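Side-chain contacts in CREG-like beta-barrel domain-containing protein (Agrobacterium tumefaciens, PDB 3DNH), which is of unknown function but carries a CREG-like barrel domain of the pyridoxamine 5'-phosphate oxidase family, consistent with kinship to FMN-binding proteins: residues Leu107-Arg112 with Ala170-Asp175; Ser201-Leu206 with Lys249-Leu254. All coordinates share one frame; numbering follows the deposited sequence.

Interaction 1 joins a strand of the six-stranded barrel to the short helix 169-172, about 10 Å from the centre of the chain. Interaction 2 lies farther out, about 21 Å from that centre, where two helices pack beside a three-stranded sheet. The centres of the two contacts are 26 Å apart. The nearest atoms of interaction 1 and interaction 2 are about 14 Å apart, with no touch between them. Along the chain they follow in series. The region 170-175 also bridges toward the second part of the fold: T174 packs on D222, and D175 O is hydrogen-bonded to R240 NH1. Both contacts are made by leucines. No active site is established for this protein, and neither contact is assigned to one.

Interaction 1 of 2, residues Leu107-Arg112 with Ala170-Asp175; sequences LTLVGR and ADLRTD
Between L107 and L109, the two residues that meet L172, the hydroxyl T108 OG1 is held twice. It is hydrogen-bonded to T92 OG1 on strand 88-93 and to T56 O of the second subunit. The side chain of T108 leaves the strand away from L172, on the face that meets the other subunit. L107 and L109 leave on the face turned to the short helix 169-172.

On that face the contact is three leucines. L172 CD1 is the atom that reaches both partners. Its chi2 of -167° sets CD1 anti to CA and extends it toward the strand. L109 CD2 lies 3.2 Å from L172 CD1, tighter than usual van der Waals contact. The pairing with L107 is looser, with L107 CD1 4.2 Å from L172 CD1.

The barrel and helix 28-38 enclose the group. L107 packs on V154 and I156 of the next strand and on A32 and V35. L109 touches V91 and L149. L172 also rests on A32. All three leucines are buried. The two segments meet through leucine methyls alone, so apolar packing, not polar bonding, joins the strand to the helix here.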
loop_
_atom_site.group_PDB
_atom_site.type_symbol
_atom_site.label_atom_id
_atom_site.label_comp_id
_atom_site.label_asym_id
_atom_site.label_seq_id
_atom_site.Cartn_x
_atom_site.Cartn_y
_atom_site.Cartn_z
ATOM N N LEU A 107 6.051 6.583 -5.164
ATOM C CA LEU A 107 7.296 7.144 -4.699
ATOM C C LEU A 107 7.958 6.197 -3.716
ATOM O O LEU A 107 7.381 5.886 -2.665
ATOM C CB LEU A 107 7.053 8.547 -4.115
ATOM C CG LEU A 107 8.187 9.178 -3.329
ATOM C CD1 LEU A 107 9.261 9.661 -4.329
ATOM C CD2 LEU A 107 7.666 10.317 -2.500
ATOM N N THR A 108 9.141 5.696 -4.082
ATOM C CA THR A 108 9.907 4.852 -3.170
ATOM C C THR A 108 11.053 5.649 -2.544
ATOM O O THR A 108 11.843 6.262 -3.252
ATOM C CB THR A 108 10.422 3.555 -3.863
ATOM O OG1 THR A 108 9.297 2.807 -4.319
ATOM C CG2 THR A 108 11.193 2.694 -2.876
ATOM N N LEU A 109 11.118 5.639 -1.209
ATOM C CA LEU A 109 12.172 6.314 -0.463
ATOM C C LEU A 109 12.914 5.271 0.357
ATOM O O LEU A 109 12.306 4.546 1.142
ATOM C CB LEU A 109 11.592 7.415 0.439
ATOM C CG LEU A 109 10.604 8.429 -0.185
ATOM C CD1 LEU A 109 9.964 9.262 0.918
ATOM C CD2 LEU A 109 11.334 9.365 -1.162
ATOM N N VAL A 110 14.226 5.180 0.130
ATOM C CA VAL A 110 15.075 4.232 0.824
ATOM C C VAL A 110 15.973 4.986 1.795
ATOM O O VAL A 110 16.554 5.989 1.422
ATOM C CB VAL A 110 15.875 3.390 -0.186
ATOM C CG1 VAL A 110 16.846 2.452 0.521
ATOM C CG2 VAL A 110 14.916 2.644 -1.114
ATOM N N GLY A 111 16.098 4.506 3.034
ATOM C CA GLY A 111 17.016 5.155 3.994
ATOM C C GLY A 111 17.041 4.506 5.359
ATOM O O GLY A 111 16.956 3.282 5.463
ATOM N N ARG A 112 17.186 5.319 6.409
ATOM C CA ARG A 112 17.218 4.798 7.789
ATOM C C ARG A 112 16.058 5.296 8.634
ATOM O O ARG A 112 15.591 6.417 8.463
ATOM C CB ARG A 112 18.571 5.057 8.469
ATOM C CG ARG A 112 19.692 4.208 7.883
ATOM C CD ARG A 112 21.076 4.625 8.339
ATOM N NE ARG A 112 22.042 3.769 7.650
ATOM C CZ ARG A 112 22.369 2.528 8.018
ATOM N NH1 ARG A 112 23.220 1.833 7.268
ATOM N NH2 ARG A 112 21.863 1.977 9.125
ATOM N N ALA A 170 17.659 15.475 -1.634
ATOM C CA ALA A 170 17.609 16.938 -1.553
ATOM C C ALA A 170 16.474 17.534 -2.368
ATOM O O ALA A 170 15.902 18.551 -1.973
ATOM C CB ALA A 170 18.959 17.559 -2.019
ATOM N N ASP A 171 16.170 16.911 -3.513
ATOM C CA ASP A 171 15.097 17.382 -4.398
ATOM C C ASP A 171 13.742 17.313 -3.708
ATOM O O ASP A 171 12.840 18.074 -4.010
ATOM C CB ASP A 171 15.002 16.529 -5.665
ATOM C CG ASP A 171 16.017 16.911 -6.725
ATOM O OD1 ASP A 171 16.587 18.029 -6.696
ATOM O OD2 ASP A 171 16.253 16.054 -7.600
ATOM N N LEU A 172 13.590 16.363 -2.797
ATOM C CA LEU A 172 12.313 16.202 -2.141
ATOM C C LEU A 172 12.131 17.129 -0.958
ATOM O O LEU A 172 10.987 17.421 -0.578
ATOM C CB LEU A 172 12.091 14.759 -1.690
ATOM C CG LEU A 172 12.128 13.679 -2.748
ATOM C CD1 LEU A 172 11.559 12.428 -2.084
ATOM C CD2 LEU A 172 11.303 14.073 -3.951
ATOM N N ARG A 173 13.226 17.554 -0.337
ATOM C CA ARG A 173 13.128 18.370 0.880
ATOM C C ARG A 173 12.663 19.776 0.643
ATOM O O ARG A 173 12.981 20.361 -0.388
ATOM C CB ARG A 173 14.461 18.451 1.606
ATOM C CG ARG A 173 14.566 17.453 2.761
ATOM C CD ARG A 173 15.811 17.777 3.606
ATOM N NE ARG A 173 16.915 18.289 2.786
ATOM C CZ ARG A 173 17.819 17.536 2.154
ATOM N NH1 ARG A 173 17.787 16.201 2.236
ATOM N NH2 ARG A 173 18.767 18.131 1.433
ATOM N N THR A 174 11.940 20.340 1.614
ATOM C CA THR A 174 11.652 21.773 1.560
ATOM C C THR A 174 12.667 22.601 2.325
ATOM O O THR A 174 12.842 22.422 3.517
ATOM C CB THR A 174 10.247 22.075 2.113
ATOM O OG1 THR A 174 9.307 21.285 1.391
ATOM C CG2 THR A 174 9.927 23.555 1.965
ATOM N N ASP A 175 13.303 23.553 1.646
ATOM C CA ASP A 175 14.335 24.353 2.271
ATOM C C ASP A 175 13.728 25.445 3.163
ATOM O O ASP A 175 12.997 26.320 2.687
ATOM C CB ASP A 175 15.224 24.946 1.184
ATOM C CG ASP A 175 16.463 25.633 1.735
ATOM O OD1 ASP A 175 16.646 25.708 2.976
ATOM O OD2 ASP A 175 17.272 26.090 0.898
#

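Interaction 2 of 2, residues Ser201-Leu206 with Lys249-Leu254; sequences SRLAVL and KALAQL
The apolar contact has two leucine pairs, L203 with L251 and L206 with L254. Methyl groups do the touching in both. L203 CD2 is 3.8 Å from L251 CD2, and these side chains cross at about a right angle. L203 CG is anti to the carbonyl carbon, chi1 -58°, and from there CD2 reaches across to L251. L206 CD2 is 3.4 Å from L254 CD2, which is tight for two carbons. L206 CD2 also lies 3.8 Å from L254 CB, so it sits against the base of that side chain as well as its tip. The two pairs differ in burial: L203 and L251 are buried, while L206 is exposed.

The helices belong to an alpha-beta-beta-beta-alpha run, in which helix 199-206 precedes a three-stranded antiparallel sheet and helix 244-254 follows it. The sheet meets the leucines of both helices. L203, L206 and L254 all touch L235, L203 also meets L226, and L251 rests on I224.

The polar bonds stay within or beside each helix. Backbone bonds from V205 N to S201 O and from L206 N to R202 O support the first. L254 N bonds to A250 O in the second. S201 OG is hydrogen-bonded to T211 OG1, and K249 NZ to K245 O, one turn back.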
loop_
_atom_site.group_PDB
_atom_site.type_symbol
_atom_site.label_atom_id
_atom_site.label_comp_id
_atom_site.label_asym_id
_atom_site.label_seq_id
_atom_site.Cartn_x
_atom_site.Cartn_y
_atom_site.Cartn_z
ATOM N N SER A 201 -11.061 24.412 3.225
ATOM C CA SER A 201 -11.725 23.697 2.128
ATOM C C SER A 201 -11.601 24.462 0.793
ATOM O O SER A 201 -11.313 23.845 -0.248
ATOM C CB SER A 201 -13.172 23.422 2.496
ATOM O OG SER A 201 -13.795 22.632 1.502
ATOM N N ARG A 202 -11.721 25.795 0.821
ATOM C CA ARG A 202 -11.419 26.615 -0.373
ATOM C C ARG A 202 -9.996 26.397 -0.904
ATOM O O ARG A 202 -9.781 26.331 -2.127
ATOM C CB ARG A 202 -11.675 28.107 -0.136
ATOM C CG ARG A 202 -13.156 28.457 -0.182
ATOM C CD ARG A 202 -13.505 29.834 0.417
ATOM N NE ARG A 202 -12.670 30.918 -0.111
ATOM C CZ ARG A 202 -13.074 32.181 -0.310
ATOM N NH1 ARG A 202 -12.208 33.078 -0.786
ATOM N NH2 ARG A 202 -14.337 32.550 -0.061
ATOM N N LEU A 203 -9.038 26.319 0.002
ATOM C CA LEU A 203 -7.620 26.073 -0.358
ATOM C C LEU A 203 -7.430 24.667 -0.898
ATOM O O LEU A 203 -6.685 24.479 -1.867
ATOM C CB LEU A 203 -6.676 26.284 0.844
ATOM C CG LEU A 203 -6.704 27.660 1.512
ATOM C CD1 LEU A 203 -5.868 27.640 2.787
ATOM C CD2 LEU A 203 -6.173 28.743 0.535
ATOM N N ALA A 204 -8.115 23.690 -0.289
ATOM C CA ALA A 204 -8.018 22.317 -0.760
ATOM C C ALA A 204 -8.597 22.175 -2.178
ATOM O O ALA A 204 -8.023 21.476 -3.024
ATOM C CB ALA A 204 -8.676 21.385 0.195
ATOM N N VAL A 205 -9.709 22.861 -2.444
ATOM C CA VAL A 205 -10.290 22.850 -3.794
ATOM C C VAL A 205 -9.338 23.492 -4.816
ATOM O O VAL A 205 -9.137 22.920 -5.867
ATOM C CB VAL A 205 -11.766 23.379 -3.852
ATOM C CG1 VAL A 205 -12.651 22.672 -2.813
ATOM C CG2 VAL A 205 -11.826 24.860 -3.658
ATOM N N LEU A 206 -8.722 24.637 -4.478
ATOM C CA LEU A 206 -7.615 25.234 -5.281
ATOM C C LEU A 206 -6.480 24.251 -5.562
ATOM O O LEU A 206 -5.855 24.286 -6.622
ATOM C CB LEU A 206 -6.988 26.443 -4.570
ATOM C CG LEU A 206 -7.347 27.922 -4.764
ATOM C CD1 LEU A 206 -8.147 28.449 -3.647
ATOM C CD2 LEU A 206 -6.023 28.708 -4.832
ATOM N N LYS A 249 0.253 38.009 1.148
ATOM C CA LYS A 249 0.075 38.467 -0.245
ATOM C C LYS A 249 -0.274 37.291 -1.137
ATOM O O LYS A 249 -1.259 37.325 -1.862
ATOM C CB LYS A 249 1.331 39.133 -0.811
ATOM C CG LYS A 249 1.854 40.369 -0.068
ATOM C CD LYS A 249 0.907 41.584 -0.078
ATOM C CE LYS A 249 0.002 41.591 1.179
ATOM N NZ LYS A 249 0.777 41.280 2.445
ATOM N N ALA A 250 0.587 36.278 -1.102
ATOM C CA ALA A 250 0.357 34.996 -1.760
ATOM C C ALA A 250 -1.037 34.419 -1.480
ATOM O O ALA A 250 -1.693 33.928 -2.392
ATOM C CB ALA A 250 1.427 33.974 -1.328
ATOM N N LEU A 251 -1.487 34.470 -0.225
ATOM C CA LEU A 251 -2.793 33.902 0.121
ATOM C C LEU A 251 -3.912 34.703 -0.529
ATOM O O LEU A 251 -4.893 34.127 -1.038
ATOM C CB LEU A 251 -3.012 33.838 1.648
ATOM C CG LEU A 251 -3.163 32.519 2.435
ATOM C CD1 LEU A 251 -4.254 32.716 3.485
ATOM C CD2 LEU A 251 -3.505 31.286 1.594
ATOM N N ALA A 252 -3.751 36.026 -0.508
ATOM C CA ALA A 252 -4.754 36.970 -1.012
ATOM C C ALA A 252 -4.925 36.865 -2.532
ATOM O O ALA A 252 -6.056 36.920 -3.038
ATOM C CB ALA A 252 -4.399 38.417 -0.597
ATOM N N GLN A 253 -3.806 36.751 -3.249
ATOM C CA GLN A 253 -3.801 36.420 -4.682
ATOM C C GLN A 253 -4.592 35.132 -4.923
ATOM O O GLN A 253 -5.504 35.102 -5.741
ATOM C CB GLN A 253 -2.353 36.308 -5.218
ATOM C CG GLN A 253 -2.110 35.312 -6.395
ATOM C CD GLN A 253 -1.257 34.049 -6.032
ATOM O OE1 GLN A 253 -0.987 33.202 -6.902
ATOM N NE2 GLN A 253 -0.826 33.939 -4.771
ATOM N N LEU A 254 -4.288 34.095 -4.164
ATOM C CA LEU A 254 -4.859 32.801 -4.418
ATOM C C LEU A 254 -6.350 32.782 -4.237
ATOM O O LEU A 254 -7.053 32.168 -4.989
ATOM C CB LEU A 254 -4.252 31.757 -3.481
ATOM C CG LEU A 254 -2.883 31.188 -3.757
ATOM C CD1 LEU A 254 -2.227 30.694 -2.521
ATOM C CD2 LEU A 254 -2.969 30.114 -4.757
#